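Local coordinates for protein syndapin (Drosophila melanogaster, PDB 3I2W) that probably takes part in endocytosis and the internalization of plasma membrane proteins, using this helical, dimeric F-BAR domain to bind membrane lipids, at residues T64-A68 with T258-D263; E61-T65 with K266-W271; Y41-R46 with I79-M84. All coordinates share one frame; numbering follows the deposited sequence.

Contact 1 of 3, residues T64-A68 with T258-D263. With NA (sodium ion), chain G.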
loop_
_atom_site.group_PDB
_atom_site.type_symbol
_atom_site.label_atom_id
_atom_site.label_comp_id
_atom_site.label_asym_id
_atom_site.label_seq_id
_atom_site.Cartn_x
_atom_site.Cartn_y
_atom_site.Cartn_z
ATOM N N THR B 64 0.807 14.060 -31.170
ATOM C CA THR B 64 0.017 14.340 -30.005
ATOM C C THR B 64 -0.493 13.015 -29.449
ATOM O O THR B 64 -0.944 12.927 -28.353
ATOM C CB THR B 64 -1.164 15.172 -30.404
ATOM O OG1 THR B 64 -1.972 14.405 -31.293
ATOM C CG2 THR B 64 -0.719 16.405 -31.101
ATOM N N THR B 65 -0.422 11.967 -30.220
ATOM C CA THR B 65 -0.841 10.702 -29.724
ATOM C C THR B 65 0.232 10.219 -28.756
ATOM O O THR B 65 -0.050 9.768 -27.640
ATOM C CB THR B 65 -1.037 9.751 -30.890
ATOM O OG1 THR B 65 -2.167 10.190 -31.651
ATOM C CG2 THR B 65 -1.300 8.341 -30.406
ATOM N N GLU B 66 1.469 10.333 -29.176
ATOM C CA GLU B 66 2.557 10.107 -28.258
ATOM C C GLU B 66 2.306 10.868 -26.977
ATOM O O GLU B 66 2.344 10.298 -25.901
ATOM C CB GLU B 66 3.900 10.556 -28.850
ATOM C CG GLU B 66 5.079 9.789 -28.294
ATOM C CD GLU B 66 6.384 10.343 -28.760
ATOM O OE1 GLU B 66 6.361 11.388 -29.452
ATOM O OE2 GLU B 66 7.436 9.730 -28.486
ATOM N N ALA B 67 2.045 12.164 -27.105
ATOM C CA ALA B 67 1.855 13.030 -25.948
ATOM C C ALA B 67 0.719 12.531 -25.102
ATOM O O ALA B 67 0.863 12.523 -23.919
ATOM C CB ALA B 67 1.644 14.463 -26.364
ATOM N N ALA B 68 -0.399 12.099 -25.685
ATOM C CA ALA B 68 -1.436 11.428 -24.890
ATOM C C ALA B 68 -0.966 10.221 -24.082
ATOM O O ALA B 68 -1.331 10.134 -22.910
ATOM C CB ALA B 68 -2.640 11.066 -25.704
ATOM N N THR B 258 -4.758 16.413 -21.580
ATOM C CA THR B 258 -3.816 15.785 -22.472
ATOM C C THR B 258 -4.463 14.779 -23.414
ATOM O O THR B 258 -4.361 14.927 -24.630
ATOM C CB THR B 258 -2.782 15.086 -21.691
ATOM O OG1 THR B 258 -2.166 16.034 -20.812
ATOM C CG2 THR B 258 -1.759 14.468 -22.628
ATOM N N ILE B 259 -5.152 13.771 -22.899
ATOM C CA ILE B 259 -5.784 12.870 -23.840
ATOM C C ILE B 259 -6.594 13.620 -24.884
ATOM O O ILE B 259 -6.595 13.260 -26.046
ATOM C CB ILE B 259 -6.658 11.864 -23.183
ATOM C CG1 ILE B 259 -5.774 10.972 -22.330
ATOM C CG2 ILE B 259 -7.396 11.026 -24.245
ATOM C CD1 ILE B 259 -6.514 10.120 -21.512
ATOM N N ASN B 260 -7.277 14.669 -24.490
ATOM C CA ASN B 260 -8.126 15.351 -25.395
ATOM C C ASN B 260 -7.398 16.036 -26.564
ATOM O O ASN B 260 -7.905 16.119 -27.648
ATOM C CB ASN B 260 -8.937 16.340 -24.637
ATOM C CG ASN B 260 -10.359 16.221 -24.952
ATOM O OD1 ASN B 260 -10.756 15.911 -26.101
ATOM N ND2 ASN B 260 -11.173 16.432 -23.951
ATOM N N ASN B 261 -6.190 16.498 -26.323
ATOM C CA ASN B 261 -5.347 17.041 -27.308
ATOM C C ASN B 261 -4.880 16.010 -28.307
ATOM O O ASN B 261 -4.183 16.354 -29.244
ATOM C CB ASN B 261 -4.089 17.522 -26.606
ATOM C CG ASN B 261 -4.308 18.740 -25.782
ATOM O OD1 ASN B 261 -5.034 19.655 -26.148
ATOM N ND2 ASN B 261 -3.662 18.772 -24.648
ATOM N N ALA B 262 -5.152 14.736 -28.110
ATOM C CA ALA B 262 -4.678 13.791 -29.109
ATOM C C ALA B 262 -5.457 14.128 -30.352
ATOM O O ALA B 262 -6.691 14.012 -30.346
ATOM C CB ALA B 262 -4.934 12.360 -28.687
ATOM N N ASP B 263 -4.743 14.578 -31.386
ATOM C CA ASP B 263 -5.349 14.979 -32.666
ATOM C C ASP B 263 -4.816 14.224 -33.888
ATOM O O ASP B 263 -3.676 14.434 -34.389
ATOM C CB ASP B 263 -5.134 16.453 -32.875
ATOM C CG ASP B 263 -5.805 16.978 -34.127
ATOM O OD1 ASP B 263 -6.641 16.288 -34.757
ATOM O OD2 ASP B 263 -5.495 18.123 -34.476
HETATM NA NA NA G . 8.225 7.921 -30.063
HETATM O O HOH W 1 -1.988 14.740 -26.741
HETATM O O HOH W 2 10.212 8.354 -31.606
#
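Thr-64 OG1 is both acceptor and donor. It takes the backbone N-H of Asp-263 in a nearly straight bond (N to OG1 2.8 Å, 167° at the hydrogen), and it also donates to Asp-267. The site lies far out along the elongated F-BAR domain, where the first turn of helix 63-105 meets the turn joining helix 247-260 to helix 264-275. A chi1 of 63° tucks OG1 between the backbone N and carbonyl carbon of Thr-64 and aims it at that turn. Asp-263 is the N-cap residue of the helix that follows, and its OD2 reaches Lys-266 N in a weak bond; the threonine therefore holds the residue from which the last helix starts.

Further along helix 63-105 the two backbones approach through small groups. Ala-68 CB rests 4.0 Å from Ala-262 CB, and it also touches the backbone of Ile-259, 4.1 Å from its CA. In Thr-258, OG1 lies beside the backbone N (chi1 -57°) and CG2 stands anti to that N, which brings the methyl within 3.5 Å of Ala-67 O. A water spans the interface by donating to both sides, to Thr-64 O at 2.6 Å and to Thr-258 O at 3.2 Å. Thr-64 O thus serves the water and also the regular helical N-H of Ala-68.

The second subunit adds to the same region: Lys-230 of that subunit bonds to the carbonyls of Asn-260 and Ala-262, while its Leu-233 packs on Ala-68. Glu-66 takes no part in the turn; its side chain, extended beyond CG, carries OE2 to the sodium ion at 2.5 Å.

Contact 2 of 3, residues E61-T65 with K266-W271. With NA (sodium ion), chain G.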
loop_
_atom_site.group_PDB
_atom_site.type_symbol
_atom_site.label_atom_id
_atom_site.label_comp_id
_atom_site.label_asym_id
_atom_site.label_seq_id
_atom_site.Cartn_x
_atom_site.Cartn_y
_atom_site.Cartn_z
ATOM N N GLU B 61 5.598 5.456 -31.534
ATOM C CA GLU B 61 4.418 6.320 -31.451
ATOM C C GLU B 61 4.931 7.761 -31.584
ATOM O O GLU B 61 6.097 8.015 -31.226
ATOM C CB GLU B 61 3.634 6.048 -30.167
ATOM C CG GLU B 61 2.388 6.857 -30.046
ATOM C CD GLU B 61 1.234 6.338 -30.848
ATOM O OE1 GLU B 61 0.528 5.387 -30.452
ATOM O OE2 GLU B 61 0.992 6.912 -31.901
ATOM N N TYR B 62 4.127 8.662 -32.156
ATOM C CA TYR B 62 4.583 10.034 -32.444
ATOM C C TYR B 62 3.455 11.029 -32.224
ATOM O O TYR B 62 2.294 10.666 -32.021
ATOM C CB TYR B 62 5.055 10.167 -33.921
ATOM C CG TYR B 62 3.958 9.768 -34.955
ATOM C CD1 TYR B 62 3.564 8.439 -35.075
ATOM C CD2 TYR B 62 3.292 10.701 -35.733
ATOM C CE1 TYR B 62 2.583 8.019 -35.943
ATOM C CE2 TYR B 62 2.279 10.279 -36.634
ATOM C CZ TYR B 62 1.928 8.916 -36.724
ATOM O OH TYR B 62 0.929 8.392 -37.572
ATOM N N GLY B 63 3.795 12.309 -32.277
ATOM C CA GLY B 63 2.775 13.355 -32.323
ATOM C C GLY B 63 1.997 13.515 -31.064
ATOM O O GLY B 63 2.455 13.174 -30.009
ATOM N N THR B 64 0.807 14.060 -31.170
ATOM C CA THR B 64 0.017 14.340 -30.005
ATOM C C THR B 64 -0.493 13.015 -29.449
ATOM O O THR B 64 -0.944 12.927 -28.353
ATOM C CB THR B 64 -1.164 15.172 -30.404
ATOM O OG1 THR B 64 -1.972 14.405 -31.293
ATOM C CG2 THR B 64 -0.719 16.405 -31.101
ATOM N N THR B 65 -0.422 11.967 -30.220
ATOM C CA THR B 65 -0.841 10.702 -29.724
ATOM C C THR B 65 0.232 10.219 -28.756
ATOM O O THR B 65 -0.050 9.768 -27.640
ATOM C CB THR B 65 -1.037 9.751 -30.890
ATOM O OG1 THR B 65 -2.167 10.190 -31.651
ATOM C CG2 THR B 65 -1.300 8.341 -30.406
ATOM N N LYS B 266 -3.679 16.643 -36.945
ATOM C CA LYS B 266 -2.349 17.120 -36.671
ATOM C C LYS B 266 -1.343 15.964 -36.869
ATOM O O LYS B 266 -0.377 16.086 -37.584
ATOM C CB LYS B 266 -2.236 17.680 -35.245
ATOM C CG LYS B 266 -1.960 19.159 -35.126
ATOM C CD LYS B 266 -0.834 19.435 -34.072
ATOM C CE LYS B 266 -0.595 20.971 -33.655
ATOM N NZ LYS B 266 -0.567 22.033 -34.766
ATOM N N ASP B 267 -1.575 14.822 -36.253
ATOM C CA ASP B 267 -0.571 13.769 -36.353
ATOM C C ASP B 267 -0.352 13.241 -37.752
ATOM O O ASP B 267 0.807 13.114 -38.206
ATOM C CB ASP B 267 -0.838 12.634 -35.367
ATOM C CG ASP B 267 -0.631 13.076 -33.941
ATOM O OD1 ASP B 267 -0.078 14.215 -33.709
ATOM O OD2 ASP B 267 -1.054 12.301 -33.061
ATOM N N LEU B 268 -1.447 12.970 -38.442
ATOM C CA LEU B 268 -1.317 12.493 -39.782
ATOM C C LEU B 268 -0.694 13.500 -40.710
ATOM O O LEU B 268 0.078 13.111 -41.572
ATOM C CB LEU B 268 -2.652 12.030 -40.348
ATOM C CG LEU B 268 -3.215 10.741 -39.783
ATOM C CD1 LEU B 268 -4.498 10.595 -40.436
ATOM C CD2 LEU B 268 -2.345 9.572 -40.128
ATOM N N LYS B 269 -1.037 14.773 -40.582
ATOM C CA LYS B 269 -0.524 15.730 -41.532
ATOM C C LYS B 269 0.955 15.805 -41.363
ATOM O O LYS B 269 1.691 15.829 -42.324
ATOM C CB LYS B 269 -1.150 17.073 -41.325
ATOM C CG LYS B 269 -2.504 17.202 -42.071
ATOM C CD LYS B 269 -3.204 18.493 -41.763
ATOM C CE LYS B 269 -2.617 19.669 -42.520
ATOM N NZ LYS B 269 -3.537 20.891 -42.388
ATOM N N TRP B 270 1.397 15.749 -40.117
ATOM C CA TRP B 270 2.783 15.824 -39.797
ATOM C C TRP B 270 3.451 14.657 -40.466
ATOM O O TRP B 270 4.614 14.734 -40.836
ATOM C CB TRP B 270 2.987 15.740 -38.265
ATOM C CG TRP B 270 4.504 15.767 -37.854
ATOM C CD1 TRP B 270 5.291 16.891 -37.598
ATOM C CD2 TRP B 270 5.390 14.647 -37.728
ATOM N NE1 TRP B 270 6.591 16.526 -37.303
ATOM C CE2 TRP B 270 6.671 15.158 -37.362
ATOM C CE3 TRP B 270 5.231 13.260 -37.890
ATOM C CZ2 TRP B 270 7.767 14.335 -37.185
ATOM C CZ3 TRP B 270 6.318 12.454 -37.675
ATOM C CH2 TRP B 270 7.576 13.004 -37.328
ATOM N N TRP B 271 2.742 13.544 -40.581
ATOM C CA TRP B 271 3.406 12.313 -41.037
ATOM C C TRP B 271 3.723 12.385 -42.512
ATOM O O TRP B 271 4.795 11.988 -42.931
ATOM C CB TRP B 271 2.589 11.070 -40.749
ATOM C CG TRP B 271 3.229 9.837 -41.331
ATOM C CD1 TRP B 271 3.003 9.313 -42.549
ATOM C CD2 TRP B 271 4.194 8.981 -40.703
ATOM N NE1 TRP B 271 3.771 8.206 -42.732
ATOM C CE2 TRP B 271 4.495 7.974 -41.602
ATOM C CE3 TRP B 271 4.807 8.960 -39.447
ATOM C CZ2 TRP B 271 5.392 6.961 -41.300
ATOM C CZ3 TRP B 271 5.717 7.957 -39.148
ATOM C CH2 TRP B 271 6.010 6.993 -40.063
HETATM NA NA NA G . 8.225 7.921 -30.063
HETATM O O HOH W 2 10.212 8.354 -31.606
#
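Both oxygens of the Asp-267 carboxylate, on helix 264-275, are engaged by the start of helix 63-105 near the outer end of the F-BAR domain. With CG anti to the carbonyl carbon (chi1 -68°), the carboxylate faces that helix start. OD1 accepts the N-H of Thr-64 at 2.7 Å (164°), on its syn side and 21° out of plane. Three donors converge on OD2: Thr-65 OG1 at 2.8 Å, nearly in line with the C-O bond, Thr-64 OG1 at 2.9 Å from above the carboxylate plane, and the Thr-65 N-H at 2.9 Å, more bent. An alanine in place of Asp-267 would probably leave the N-H groups of Thr-64 and Thr-65 without this acceptor and set the Thr-65 hydroxyl free to turn.

In the neighbouring aromatic cluster, Trp-271 CE3 lies 3.9 Å above the Tyr-62 ring plane, toward its rim, and Trp-270 CE3 meets Tyr-62 CD2 obliquely at 3.9 Å. The Tyr-62 hydroxyl is satisfied by Glu-222 and Arg-16 of the second subunit, while Glu-61 O binds sodium at 2.4 Å. Four donors at a helix's positive N-terminus would be expected to stabilise the charged form of Asp-267 and tie helix 264-275 to that end.

Contact 3 of 3, residues Y41-R46 with I79-M84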
loop_
_atom_site.group_PDB
_atom_site.type_symbol
_atom_site.label_atom_id
_atom_site.label_comp_id
_atom_site.label_asym_id
_atom_site.label_seq_id
_atom_site.Cartn_x
_atom_site.Cartn_y
_atom_site.Cartn_z
ATOM N N TYR B 41 4.692 2.128 -2.989
ATOM C CA TYR B 41 3.782 2.161 -4.083
ATOM C C TYR B 41 4.326 3.254 -4.973
ATOM O O TYR B 41 4.500 3.064 -6.165
ATOM C CB TYR B 41 2.363 2.478 -3.567
ATOM C CG TYR B 41 1.235 2.821 -4.579
ATOM C CD1 TYR B 41 1.055 2.113 -5.768
ATOM C CD2 TYR B 41 0.332 3.824 -4.302
ATOM C CE1 TYR B 41 0.027 2.434 -6.674
ATOM C CE2 TYR B 41 -0.720 4.150 -5.192
ATOM C CZ TYR B 41 -0.849 3.459 -6.379
ATOM O OH TYR B 41 -1.907 3.751 -7.216
ATOM N N ALA B 42 4.608 4.401 -4.371
ATOM C CA ALA B 42 5.091 5.584 -5.078
ATOM C C ALA B 42 6.408 5.254 -5.759
ATOM O O ALA B 42 6.665 5.579 -6.891
ATOM C CB ALA B 42 5.275 6.725 -4.096
ATOM N N LYS B 43 7.259 4.579 -5.030
ATOM C CA LYS B 43 8.492 4.199 -5.599
ATOM C C LYS B 43 8.199 3.288 -6.859
ATOM O O LYS B 43 8.825 3.466 -7.886
ATOM C CB LYS B 43 9.334 3.595 -4.475
ATOM C CG LYS B 43 10.671 3.032 -4.847
ATOM C CD LYS B 43 11.803 4.037 -4.559
ATOM C CE LYS B 43 13.118 3.645 -5.330
ATOM N NZ LYS B 43 13.177 4.280 -6.747
ATOM N N SER B 44 7.243 2.367 -6.807
ATOM C CA SER B 44 6.978 1.491 -7.953
ATOM C C SER B 44 6.468 2.245 -9.139
ATOM O O SER B 44 6.844 1.974 -10.286
ATOM C CB SER B 44 5.940 0.429 -7.655
ATOM O OG SER B 44 6.502 -0.573 -6.859
ATOM N N LEU B 45 5.578 3.169 -8.854
ATOM C CA LEU B 45 5.015 4.006 -9.839
ATOM C C LEU B 45 6.096 4.775 -10.567
ATOM O O LEU B 45 6.013 4.987 -11.752
ATOM C CB LEU B 45 4.028 4.996 -9.192
ATOM C CG LEU B 45 2.686 4.402 -8.812
ATOM C CD1 LEU B 45 1.904 5.396 -8.055
ATOM C CD2 LEU B 45 1.895 3.928 -9.988
ATOM N N ARG B 46 7.053 5.289 -9.853
ATOM C CA ARG B 46 8.013 6.133 -10.461
ATOM C C ARG B 46 8.951 5.261 -11.355
ATOM O O ARG B 46 9.361 5.644 -12.440
ATOM C CB ARG B 46 8.767 6.849 -9.360
ATOM C CG ARG B 46 8.146 8.172 -9.028
ATOM C CD ARG B 46 8.780 8.745 -7.747
ATOM N NE ARG B 46 7.941 9.754 -7.073
ATOM C CZ ARG B 46 8.319 10.514 -6.036
ATOM N NH1 ARG B 46 9.527 10.399 -5.486
ATOM N NH2 ARG B 46 7.479 11.396 -5.545
ATOM N N ILE B 79 0.556 11.003 -8.676
ATOM C CA ILE B 79 -0.051 10.138 -7.696
ATOM C C ILE B 79 1.016 9.771 -6.678
ATOM O O ILE B 79 0.754 9.785 -5.437
ATOM C CB ILE B 79 -0.668 8.876 -8.286
ATOM C CG1 ILE B 79 -1.993 9.195 -8.950
ATOM C CG2 ILE B 79 -0.938 7.887 -7.166
ATOM C CD1 ILE B 79 -2.977 9.660 -7.964
ATOM N N SER B 80 2.207 9.465 -7.195
ATOM C CA SER B 80 3.287 9.077 -6.365
ATOM C C SER B 80 3.619 10.199 -5.385
ATOM O O SER B 80 3.966 9.945 -4.249
ATOM C CB SER B 80 4.526 8.708 -7.188
ATOM O OG SER B 80 5.203 9.874 -7.614
ATOM N N ASP B 81 3.526 11.443 -5.798
ATOM C CA ASP B 81 3.788 12.483 -4.848
ATOM C C ASP B 81 2.768 12.479 -3.710
ATOM O O ASP B 81 3.119 12.542 -2.489
ATOM C CB ASP B 81 3.708 13.811 -5.518
ATOM C CG ASP B 81 4.800 14.020 -6.520
ATOM O OD1 ASP B 81 5.846 13.299 -6.460
ATOM O OD2 ASP B 81 4.576 14.916 -7.388
ATOM N N VAL B 82 1.503 12.451 -4.077
ATOM C CA VAL B 82 0.511 12.258 -3.061
ATOM C C VAL B 82 0.979 11.162 -2.098
ATOM O O VAL B 82 0.997 11.357 -0.882
ATOM C CB VAL B 82 -0.832 11.898 -3.682
ATOM C CG1 VAL B 82 -1.748 11.218 -2.679
ATOM C CG2 VAL B 82 -1.429 13.131 -4.301
ATOM N N HIS B 83 1.369 10.006 -2.609
ATOM C CA HIS B 83 1.644 8.992 -1.623
ATOM C C HIS B 83 2.923 9.258 -0.823
ATOM O O HIS B 83 2.970 8.852 0.315
ATOM C CB HIS B 83 1.544 7.577 -2.178
ATOM C CG HIS B 83 0.140 7.124 -2.423
ATOM N ND1 HIS B 83 -0.621 7.586 -3.477
ATOM C CD2 HIS B 83 -0.642 6.251 -1.755
ATOM C CE1 HIS B 83 -1.823 7.045 -3.428
ATOM N NE2 HIS B 83 -1.851 6.222 -2.394
HETATM N N MSE B 84 3.909 9.983 -1.366
HETATM C CA MSE B 84 5.124 10.331 -0.633
HETATM C C MSE B 84 4.834 11.271 0.493
HETATM O O MSE B 84 5.501 11.253 1.510
HETATM C CB MSE B 84 6.140 11.004 -1.520
HETATM C CG MSE B 84 7.051 10.036 -2.281
HETATM SE SE MSE B 84 7.939 8.583 -1.242
HETATM C CE MSE B 84 9.783 9.288 -1.159
#
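The polar contacts gather at Arg-46, whose extended chain reaches across to Ser-80 and Asp-81. Its NE donates to Ser-80 OG at 2.8 Å, the hydroxyl lying in the guanidinium plane, and Ser-80 OG is itself bonded to Glu-77 O. NH2 makes a salt bridge with Asp-81 OD1 at 2.7 Å; as a hydrogen bond it is weak, the two planes being far from coplanar.

The aromatic contact is a T-shaped pair. With CG anti to the backbone N (chi1 169°), Tyr-41 brings its edge to the face of His-83: Tyr-41 CD2 lies over the centre of the His-83 ring, 3.6 Å above its plane, and the planes stand at 88°. His-83 ND1 donates in its ring plane to Ile-79 O at 3.3 Å, which fixes how the imidazole is turned.

Apolar contacts join Ala-42 CB to Met-84 CG (4.2 Å) and Leu-45 CD1 to Ile-79 CG2 (3.9 Å). Ala-42 also packs closely on Ser-80, and the selenomethionine CG lies beside the guanidinium.

This is antiparallel helix packing within the F-BAR bundle: segments 41-46 and 79-84, on helices 11-58 and 63-105, run at 158°, their axes 8.4 Å apart at closest approach. Ile-79 packs on Tyr-252 of helix 247-260, and Tyr-41 stacks on Tyr-41 of the second subunit at the dimer interface.

Helix 63-105 is common to all three contacts and shows how one long helix can organise a helical bundle along its length. Contacts 1 and 2 form one continuous site, their centres 9 Å apart, sharing Thr-64 and Thr-65 and engaging two successive pieces of the C-terminal region. The sodium ion joins them: Glu-66 from contact 1 and Glu-61 from contact 2 bind it, and Ile-56, Glu-57 and Gly-59 complete the protein ligands. Contact 3 lies further inward, its centre about 24 Å from that of contact 1 and about 31 Å from that of contact 2, and pairs the same helix with helix 11-58. All three also touch the second subunit.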